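Local coordinates for protein alcohol dehydrogenase (Thermus thermophilus, PDB 2EIH) that probably oxidises alcohols with nicotinamide adenine dinucleotide (phosphate) as cofactor, as a zinc-containing member of the medium-chain dehydrogenase family, and holds a zinc ion at four cysteines, at residues A[34-40]-A[337-343]; A[85-89]-A[148-152]; A[21-25]-A[123-127]. All blocks are in the same frame, centred on the assembly; numbering follows the deposited sequence.

Contact 1. Residues A[34-40]-A[337-343]; sequences LKAAALN and KVVLQVG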
loop_
_atom_site.group_PDB
_atom_site.type_symbol
_atom_site.label_atom_id
_atom_site.label_comp_id
_atom_site.label_asym_id
_atom_site.label_seq_id
_atom_site.Cartn_x
_atom_site.Cartn_y
_atom_site.Cartn_z
ATOM N N LEU A 34 -29.641 25.982 -9.264
ATOM C CA LEU A 34 -28.882 25.382 -10.365
ATOM C C LEU A 34 -28.732 26.244 -11.621
ATOM O O LEU A 34 -29.609 27.030 -11.966
ATOM C CB LEU A 34 -29.519 24.041 -10.742
ATOM C CG LEU A 34 -29.427 22.973 -9.646
ATOM C CD1 LEU A 34 -30.487 21.904 -9.829
ATOM C CD2 LEU A 34 -28.037 22.371 -9.653
ATOM N N LYS A 35 -27.602 26.077 -12.296
ATOM C CA LYS A 35 -27.303 26.802 -13.518
ATOM C C LYS A 35 -27.152 25.806 -14.665
ATOM O O LYS A 35 -27.506 26.079 -15.815
ATOM C CB LYS A 35 -26.002 27.607 -13.358
ATOM C CG LYS A 35 -26.111 28.913 -12.545
ATOM C CD LYS A 35 -27.209 29.821 -13.093
ATOM C CE LYS A 35 -27.166 31.247 -12.531
ATOM N NZ LYS A 35 -26.208 32.150 -13.242
ATOM N N ALA A 36 -26.624 24.640 -14.332
ATOM C CA ALA A 36 -26.415 23.603 -15.310
ATOM C C ALA A 36 -26.499 22.235 -14.656
ATOM O O ALA A 36 -26.074 22.050 -13.513
ATOM C CB ALA A 36 -25.048 23.784 -15.971
ATOM N N ALA A 37 -27.080 21.283 -15.374
ATOM C CA ALA A 37 -27.182 19.916 -14.891
ATOM C C ALA A 37 -26.589 19.079 -16.005
ATOM O O ALA A 37 -27.017 19.170 -17.162
ATOM C CB ALA A 37 -28.626 19.535 -14.658
ATOM N N ALA A 38 -25.587 18.285 -15.660
ATOM C CA ALA A 38 -24.934 17.436 -16.636
ATOM C C ALA A 38 -25.663 16.113 -16.682
ATOM O O ALA A 38 -26.139 15.621 -15.662
ATOM C CB ALA A 38 -23.469 17.218 -16.259
ATOM N N LEU A 39 -25.743 15.542 -17.880
ATOM C CA LEU A 39 -26.424 14.274 -18.107
ATOM C C LEU A 39 -25.500 13.070 -17.972
ATOM O O LEU A 39 -24.401 13.062 -18.514
ATOM C CB LEU A 39 -27.036 14.265 -19.509
ATOM C CG LEU A 39 -28.445 14.800 -19.760
ATOM C CD1 LEU A 39 -28.640 16.195 -19.204
ATOM C CD2 LEU A 39 -28.697 14.776 -21.276
ATOM N N ASN A 40 -25.956 12.049 -17.255
ATOM C CA ASN A 40 -25.182 10.818 -17.080
ATOM C C ASN A 40 -25.986 9.591 -17.526
ATOM O O ASN A 40 -27.215 9.612 -17.526
ATOM C CB ASN A 40 -24.741 10.682 -15.623
ATOM C CG ASN A 40 -23.595 11.598 -15.290
ATOM O OD1 ASN A 40 -23.758 12.606 -14.609
ATOM N ND2 ASN A 40 -22.418 11.254 -15.784
ATOM N N LYS A 337 -19.402 15.740 -22.649
ATOM C CA LYS A 337 -20.591 15.812 -21.808
ATOM C C LYS A 337 -21.778 16.551 -22.443
ATOM O O LYS A 337 -21.603 17.506 -23.200
ATOM C CB LYS A 337 -20.212 16.500 -20.489
ATOM C CG LYS A 337 -20.961 16.004 -19.250
ATOM C CD LYS A 337 -20.410 14.665 -18.765
ATOM C CE LYS A 337 -21.191 14.137 -17.575
ATOM N NZ LYS A 337 -20.619 12.856 -17.087
ATOM N N VAL A 338 -22.983 16.082 -22.137
ATOM C CA VAL A 338 -24.211 16.709 -22.608
ATOM C C VAL A 338 -24.691 17.428 -21.356
ATOM O O VAL A 338 -24.990 16.794 -20.343
ATOM C CB VAL A 338 -25.268 15.666 -23.053
ATOM C CG1 VAL A 338 -26.569 16.356 -23.425
ATOM C CG2 VAL A 338 -24.740 14.887 -24.236
ATOM N N VAL A 339 -24.733 18.756 -21.423
ATOM C CA VAL A 339 -25.138 19.569 -20.294
ATOM C C VAL A 339 -26.381 20.388 -20.526
ATOM O O VAL A 339 -26.504 21.107 -21.519
ATOM C CB VAL A 339 -24.023 20.557 -19.869
ATOM C CG1 VAL A 339 -24.453 21.299 -18.608
ATOM C CG2 VAL A 339 -22.722 19.822 -19.643
ATOM N N LEU A 340 -27.287 20.284 -19.567
ATOM C CA LEU A 340 -28.538 21.015 -19.576
ATOM C C LEU A 340 -28.301 22.351 -18.887
ATOM O O LEU A 340 -27.627 22.425 -17.861
ATOM C CB LEU A 340 -29.591 20.231 -18.792
ATOM C CG LEU A 340 -30.632 19.376 -19.520
ATOM C CD1 LEU A 340 -30.029 18.678 -20.734
ATOM C CD2 LEU A 340 -31.223 18.378 -18.535
ATOM N N GLN A 341 -28.859 23.403 -19.470
ATOM C CA GLN A 341 -28.765 24.743 -18.921
ATOM C C GLN A 341 -30.095 25.018 -18.248
ATOM O O GLN A 341 -31.127 25.069 -18.913
ATOM C CB GLN A 341 -28.525 25.759 -20.031
ATOM C CG GLN A 341 -27.158 25.669 -20.676
ATOM C CD GLN A 341 -27.081 26.507 -21.933
ATOM O OE1 GLN A 341 -27.906 26.347 -22.829
ATOM N NE2 GLN A 341 -26.080 27.383 -22.023
ATOM N N VAL A 342 -30.065 25.191 -16.932
ATOM C CA VAL A 342 -31.277 25.433 -16.154
ATOM C C VAL A 342 -31.598 26.912 -16.110
ATOM O O VAL A 342 -32.615 27.358 -16.641
ATOM C CB VAL A 342 -31.105 24.948 -14.714
ATOM C CG1 VAL A 342 -32.369 25.202 -13.920
ATOM C CG2 VAL A 342 -30.749 23.476 -14.714
ATOM N N GLY A 343 -30.725 27.667 -15.454
ATOM C CA GLY A 343 -30.913 29.101 -15.345
ATOM C C GLY A 343 -29.583 29.824 -15.294
ATOM O O GLY A 343 -29.501 30.863 -14.605
ATOM O OXT GLY A 343 -28.629 29.359 -15.961
HETATM O O HOH W 1 -23.048 13.456 -20.701
#
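Ala37 and Leu340 form the hydrogen-bonded pair at the middle of a short antiparallel ladder between strands 36-38 and 337-341, whose axes approach to 4.5 Å at 150°. Two bonds close this pair: Ala37 N reaches Leu340 O at 2.8 Å, and Leu340 N reaches Ala37 O at 2.7 Å. Ala36 with Gln341 and Ala38 with Val339 are the flanking non-hydrogen-bonded pairs. The ladder continues at one end with Leu39 N, which meets Val338 O almost head-on. At the other end Val342 N sits well above the carbonyl plane of Lys35 O, 56° out of it. On the neighbouring strand 64-72, Ser66 faces both Lys35 and Ala36, a classic beta bulge.

Packing is tightest around the buried side chains of Leu39, Leu340 and Val338. Leu39 turns its CD1 branch to CD1 of Leu340, the two side chains lying roughly perpendicular, and its CD2 branch to CG1 of Val338; both approaches are modelled doubtfully short. On the face of Ala36 and Ala38, Val339 turns CG1 anti to its backbone N (chi1 -175°), which places that methyl 3.7 Å from Ala36 CB. The chain terminus faces solvent: Gly343 is exposed and Lys35 partly so, with Lys35 NZ 3.8 Å from Gly343 O and 4.6 Å from Gly343 OXT. One water spans the opposite end, donating to Leu39 O and accepting from Val338 N. The chemistry is thus backbone pairing reinforced by aliphatic contacts, to which the nearby opposite charges of Lys35 and the C-terminal carboxylate may add electrostatic attraction.

Contact 2. Residues A[85-89]-A[148-152]; sequences VVINP and PLTFL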
loop_
_atom_site.group_PDB
_atom_site.type_symbol
_atom_site.label_atom_id
_atom_site.label_comp_id
_atom_site.label_asym_id
_atom_site.label_seq_id
_atom_site.Cartn_x
_atom_site.Cartn_y
_atom_site.Cartn_z
ATOM N N VAL A 85 -20.895 27.055 -6.689
ATOM C CA VAL A 85 -20.570 25.687 -6.288
ATOM C C VAL A 85 -20.933 24.599 -7.309
ATOM O O VAL A 85 -21.706 24.811 -8.243
ATOM C CB VAL A 85 -21.305 25.331 -4.969
ATOM C CG1 VAL A 85 -20.877 26.270 -3.854
ATOM C CG2 VAL A 85 -22.824 25.429 -5.158
ATOM N N VAL A 86 -20.348 23.424 -7.110
ATOM C CA VAL A 86 -20.626 22.253 -7.933
ATOM C C VAL A 86 -21.086 21.234 -6.896
ATOM O O VAL A 86 -20.784 21.360 -5.711
ATOM C CB VAL A 86 -19.372 21.721 -8.661
ATOM C CG1 VAL A 86 -18.801 22.801 -9.547
ATOM C CG2 VAL A 86 -18.338 21.270 -7.651
ATOM N N ILE A 87 -21.810 20.225 -7.354
ATOM C CA ILE A 87 -22.358 19.185 -6.498
ATOM C C ILE A 87 -21.487 17.938 -6.494
ATOM O O ILE A 87 -20.946 17.557 -7.521
ATOM C CB ILE A 87 -23.769 18.830 -6.999
ATOM C CG1 ILE A 87 -24.716 20.011 -6.735
ATOM C CG2 ILE A 87 -24.224 17.515 -6.403
ATOM C CD1 ILE A 87 -26.020 19.913 -7.469
ATOM N N ASN A 88 -21.345 17.328 -5.320
ATOM C CA ASN A 88 -20.580 16.085 -5.116
ATOM C C ASN A 88 -21.754 15.100 -5.057
ATOM O O ASN A 88 -22.401 14.974 -4.024
ATOM C CB ASN A 88 -19.873 16.136 -3.758
ATOM C CG ASN A 88 -18.590 15.328 -3.728
ATOM O OD1 ASN A 88 -18.565 14.159 -4.111
ATOM N ND2 ASN A 88 -17.523 15.941 -3.236
ATOM N N PRO A 89 -22.029 14.383 -6.157
ATOM C CA PRO A 89 -23.137 13.427 -6.266
ATOM C C PRO A 89 -23.225 12.249 -5.301
ATOM O O PRO A 89 -24.229 11.529 -5.295
ATOM C CB PRO A 89 -23.062 12.994 -7.723
ATOM C CG PRO A 89 -21.602 13.009 -7.984
ATOM C CD PRO A 89 -21.098 14.245 -7.288
ATOM N N PRO A 148 -17.667 16.588 -11.728
ATOM C CA PRO A 148 -17.918 15.605 -10.672
ATOM C C PRO A 148 -18.038 14.116 -11.014
ATOM O O PRO A 148 -17.062 13.363 -10.893
ATOM C CB PRO A 148 -19.141 16.172 -9.979
ATOM C CG PRO A 148 -18.951 17.635 -10.129
ATOM C CD PRO A 148 -18.587 17.730 -11.582
ATOM N N LEU A 149 -19.232 13.686 -11.403
ATOM C CA LEU A 149 -19.490 12.279 -11.705
ATOM C C LEU A 149 -18.388 11.578 -12.522
ATOM O O LEU A 149 -17.815 10.586 -12.056
ATOM C CB LEU A 149 -20.852 12.148 -12.416
ATOM C CG LEU A 149 -21.686 10.845 -12.500
ATOM C CD1 LEU A 149 -20.828 9.707 -13.032
ATOM C CD2 LEU A 149 -22.274 10.491 -11.150
ATOM N N THR A 150 -18.072 12.059 -13.725
ATOM C CA THR A 150 -17.042 11.370 -14.504
ATOM C C THR A 150 -15.640 11.501 -13.944
ATOM O O THR A 150 -14.893 10.529 -13.937
ATOM C CB THR A 150 -17.013 11.806 -15.998
ATOM O OG1 THR A 150 -17.039 13.235 -16.096
ATOM C CG2 THR A 150 -18.178 11.204 -16.761
ATOM N N PHE A 151 -15.258 12.686 -13.482
ATOM C CA PHE A 151 -13.914 12.791 -12.935
ATOM C C PHE A 151 -13.695 11.909 -11.708
ATOM O O PHE A 151 -12.626 11.326 -11.553
ATOM C CB PHE A 151 -13.533 14.247 -12.665
ATOM C CG PHE A 151 -13.031 14.941 -13.886
ATOM C CD1 PHE A 151 -13.920 15.473 -14.803
ATOM C CD2 PHE A 151 -11.676 14.922 -14.199
ATOM C CE1 PHE A 151 -13.475 15.964 -16.029
ATOM C CE2 PHE A 151 -11.213 15.409 -15.418
ATOM C CZ PHE A 151 -12.128 15.930 -16.335
ATOM N N LEU A 152 -14.702 11.770 -10.857
ATOM C CA LEU A 152 -14.548 10.921 -9.684
ATOM C C LEU A 152 -14.417 9.456 -10.060
ATOM O O LEU A 152 -13.630 8.729 -9.468
ATOM C CB LEU A 152 -15.735 11.097 -8.740
ATOM C CG LEU A 152 -15.734 12.422 -7.982
ATOM C CD1 LEU A 152 -17.135 12.736 -7.489
ATOM C CD2 LEU A 152 -14.756 12.334 -6.818
#
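This is a largely apolar contact, buried in the chain interior, in which the interrupted part of strand 84-91 (residues 86-89) meets residues 148-152 of helix 148-161, with the Pro148 ring against a backbone carbonyl. It joins the sheet of the GroES-like part to that helix. No hydrogen bond crosses it, and the two sides together bury 220 Å², so the evidence for the contact is the fit of rings and methyl groups. The side chain of Asn88 is about 12 Å from that of the zinc ligand Cys99, near the zinc site but not part of it.

Pro148 is the main projection from the helix. Its ring carbons CB and CG both lie against the Ile87 carbonyl oxygen, with CG to O at 3.3 Å, and CB also approaches Pro89 CD at 3.8 Å; the two proline rings are set nearly perpendicular. Farther back along the strand, Val86 CB lies 4.4 Å from Pro148 CG. Pro89 is shared by two leucines, its CG meeting Leu149 CD2 at 4.1 Å and its CD meeting Leu152 CD1 at 4.2 Å. In Leu149, chi1 (-160°) and chi2 (-52°) together set CD2 rather than CD1 against the proline ring. The same CD1 of Leu152 touches Asn88 OD1, whereas Asn88 ND2 is hydrogen-bonded to Lys294 O.

Helix 297-306 borders the contact, with Leu301 on Val86 and Ile300 on Leu152. Ile87 packs against Val125 and Leu127 of strand 124-128, and Asp64 OD2 accepts a hydrogen bond from Leu149 N, linking Leu149 to strand 64-72.

Contact 3. Residues A[21-25]-A[123-127]; sequences PVPEP and EYVVL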
loop_
_atom_site.group_PDB
_atom_site.type_symbol
_atom_site.label_atom_id
_atom_site.label_comp_id
_atom_site.label_asym_id
_atom_site.label_seq_id
_atom_site.Cartn_x
_atom_site.Cartn_y
_atom_site.Cartn_z
ATOM N N PRO A 21 -42.919 22.279 -6.034
ATOM C CA PRO A 21 -42.631 23.209 -4.944
ATOM C C PRO A 21 -41.137 23.262 -4.640
ATOM O O PRO A 21 -40.425 22.279 -4.838
ATOM C CB PRO A 21 -43.456 22.649 -3.784
ATOM C CG PRO A 21 -43.505 21.182 -4.078
ATOM C CD PRO A 21 -43.735 21.146 -5.567
ATOM N N VAL A 22 -40.674 24.417 -4.175
ATOM C CA VAL A 22 -39.264 24.605 -3.848
ATOM C C VAL A 22 -38.885 23.916 -2.547
ATOM O O VAL A 22 -39.430 24.226 -1.488
ATOM C CB VAL A 22 -38.912 26.094 -3.705
ATOM C CG1 VAL A 22 -37.560 26.252 -3.019
ATOM C CG2 VAL A 22 -38.887 26.751 -5.072
ATOM N N PRO A 23 -37.927 22.976 -2.610
ATOM C CA PRO A 23 -37.484 22.253 -1.413
ATOM C C PRO A 23 -36.886 23.176 -0.355
ATOM O O PRO A 23 -36.333 24.231 -0.669
ATOM C CB PRO A 23 -36.471 21.253 -1.967
ATOM C CG PRO A 23 -35.929 21.958 -3.183
ATOM C CD PRO A 23 -37.169 22.541 -3.798
ATOM N N GLU A 24 -37.007 22.775 0.904
ATOM C CA GLU A 24 -36.485 23.579 1.993
ATOM C C GLU A 24 -35.310 22.885 2.682
ATOM O O GLU A 24 -35.392 21.715 3.071
ATOM C CB GLU A 24 -37.605 23.871 2.997
ATOM C CG GLU A 24 -37.614 25.303 3.511
ATOM C CD GLU A 24 -37.698 26.323 2.386
ATOM O OE1 GLU A 24 -38.590 26.192 1.523
ATOM O OE2 GLU A 24 -36.890 27.271 2.373
ATOM N N PRO A 25 -34.193 23.607 2.838
ATOM C CA PRO A 25 -33.001 23.052 3.478
ATOM C C PRO A 25 -33.136 22.765 4.970
ATOM O O PRO A 25 -33.563 23.620 5.747
ATOM C CB PRO A 25 -31.939 24.101 3.176
ATOM C CG PRO A 25 -32.719 25.366 3.208
ATOM C CD PRO A 25 -33.960 25.000 2.419
ATOM N N GLU A 123 -34.616 23.909 -11.122
ATOM C CA GLU A 123 -34.018 25.194 -10.811
ATOM C C GLU A 123 -33.440 25.226 -9.401
ATOM O O GLU A 123 -32.681 26.118 -9.069
ATOM C CB GLU A 123 -35.058 26.320 -10.965
ATOM C CG GLU A 123 -35.605 26.513 -12.379
ATOM C CD GLU A 123 -36.721 27.539 -12.440
ATOM O OE1 GLU A 123 -37.691 27.418 -11.658
ATOM O OE2 GLU A 123 -36.645 28.468 -13.278
ATOM N N TYR A 124 -33.818 24.265 -8.566
ATOM C CA TYR A 124 -33.319 24.215 -7.200
ATOM C C TYR A 124 -33.170 22.790 -6.707
ATOM O O TYR A 124 -33.886 21.891 -7.137
ATOM C CB TYR A 124 -34.257 24.954 -6.237
ATOM C CG TYR A 124 -34.473 26.399 -6.574
ATOM C CD1 TYR A 124 -35.454 26.787 -7.494
ATOM C CD2 TYR A 124 -33.686 27.391 -5.984
ATOM C CE1 TYR A 124 -35.633 28.130 -7.818
ATOM C CE2 TYR A 124 -33.863 28.730 -6.309
ATOM C CZ TYR A 124 -34.840 29.090 -7.223
ATOM O OH TYR A 124 -35.017 30.419 -7.538
ATOM N N VAL A 125 -32.235 22.586 -5.796
ATOM C CA VAL A 125 -32.035 21.268 -5.253
ATOM C C VAL A 125 -31.467 21.469 -3.858
ATOM O O VAL A 125 -30.721 22.411 -3.606
ATOM C CB VAL A 125 -31.079 20.427 -6.165
ATOM C CG1 VAL A 125 -29.664 20.976 -6.095
ATOM C CG2 VAL A 125 -31.127 18.955 -5.760
ATOM N N VAL A 126 -31.854 20.593 -2.947
ATOM C CA VAL A 126 -31.396 20.687 -1.581
ATOM C C VAL A 126 -30.586 19.465 -1.240
ATOM O O VAL A 126 -31.059 18.342 -1.411
ATOM C CB VAL A 126 -32.580 20.755 -0.608
ATOM C CG1 VAL A 126 -32.114 20.444 0.803
ATOM C CG2 VAL A 126 -33.224 22.121 -0.668
ATOM N N LEU A 127 -29.361 19.676 -0.771
ATOM C CA LEU A 127 -28.513 18.552 -0.375
ATOM C C LEU A 127 -27.679 18.904 0.854
ATOM O O LEU A 127 -27.618 20.067 1.259
ATOM C CB LEU A 127 -27.612 18.095 -1.533
ATOM C CG LEU A 127 -26.765 19.033 -2.380
ATOM C CD1 LEU A 127 -25.659 18.243 -3.042
ATOM C CD2 LEU A 127 -27.628 19.718 -3.419
#
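Val126 and Pro23 make the closest apolar approach between the loop 21-25 and the strand 124-127. Pro23 CB lies 3.6 Å from Val126 CG2, and Pro23 CG is 3.7 Å from the same methyl; the two side chains run antiparallel alongside one another. In Val126, CG1 stands anti to the backbone N (chi1 163°) and points to Pro25 CA at 3.8 Å, while CG2, beside that N, faces Pro23 and the ring atom CD of Pro25.

Aromatic packing is slighter. Val22 CG2 approaches Tyr124 CD1 obliquely at 4.2 Å, near the exposed side of the contact.

Polar bonding across the two segments is absent. The charged end of Glu24 instead makes a salt bridge to NH1 of Arg31, and the same NH1 donates a hydrogen bond to Pro23 O, which ties the proline-rich loop to strand 29-38.

This is a surface contact of the GroES-like part, away from the zinc site, where the loop between strands 15-19 and 29-38 covers one face of strand 124-128. Tyr124 and Val126 face the loop and also touch strand 29-38, through Arg33 and Arg31, while Val125 turns inward to Ile87 of strand 84-91.

Overall arrangement
All three contacts reach one mixed, curled beta sheet, which includes strands 29-38, 84-91, 124-128 and 337-341, in keeping with the GroES-like part of this dehydrogenase family. Centres of contacts 1 and 2 lie 12 Å apart, those of 1 and 3 16 Å, and those of 2 and 3 18 Å. Along the chain both segments of contact 2 fall between those of contact 1, whereas contact 3 alternates with each of the others. Ile87 of contact 2 joins the three, touching Leu34 of contact 1 and Val125 and Leu127 of contact 3. Contact 1 joins the last strand, parallel to 313-318, to strand 29-38 after the chain has passed through the six-stranded parallel Rossmann-type sheet.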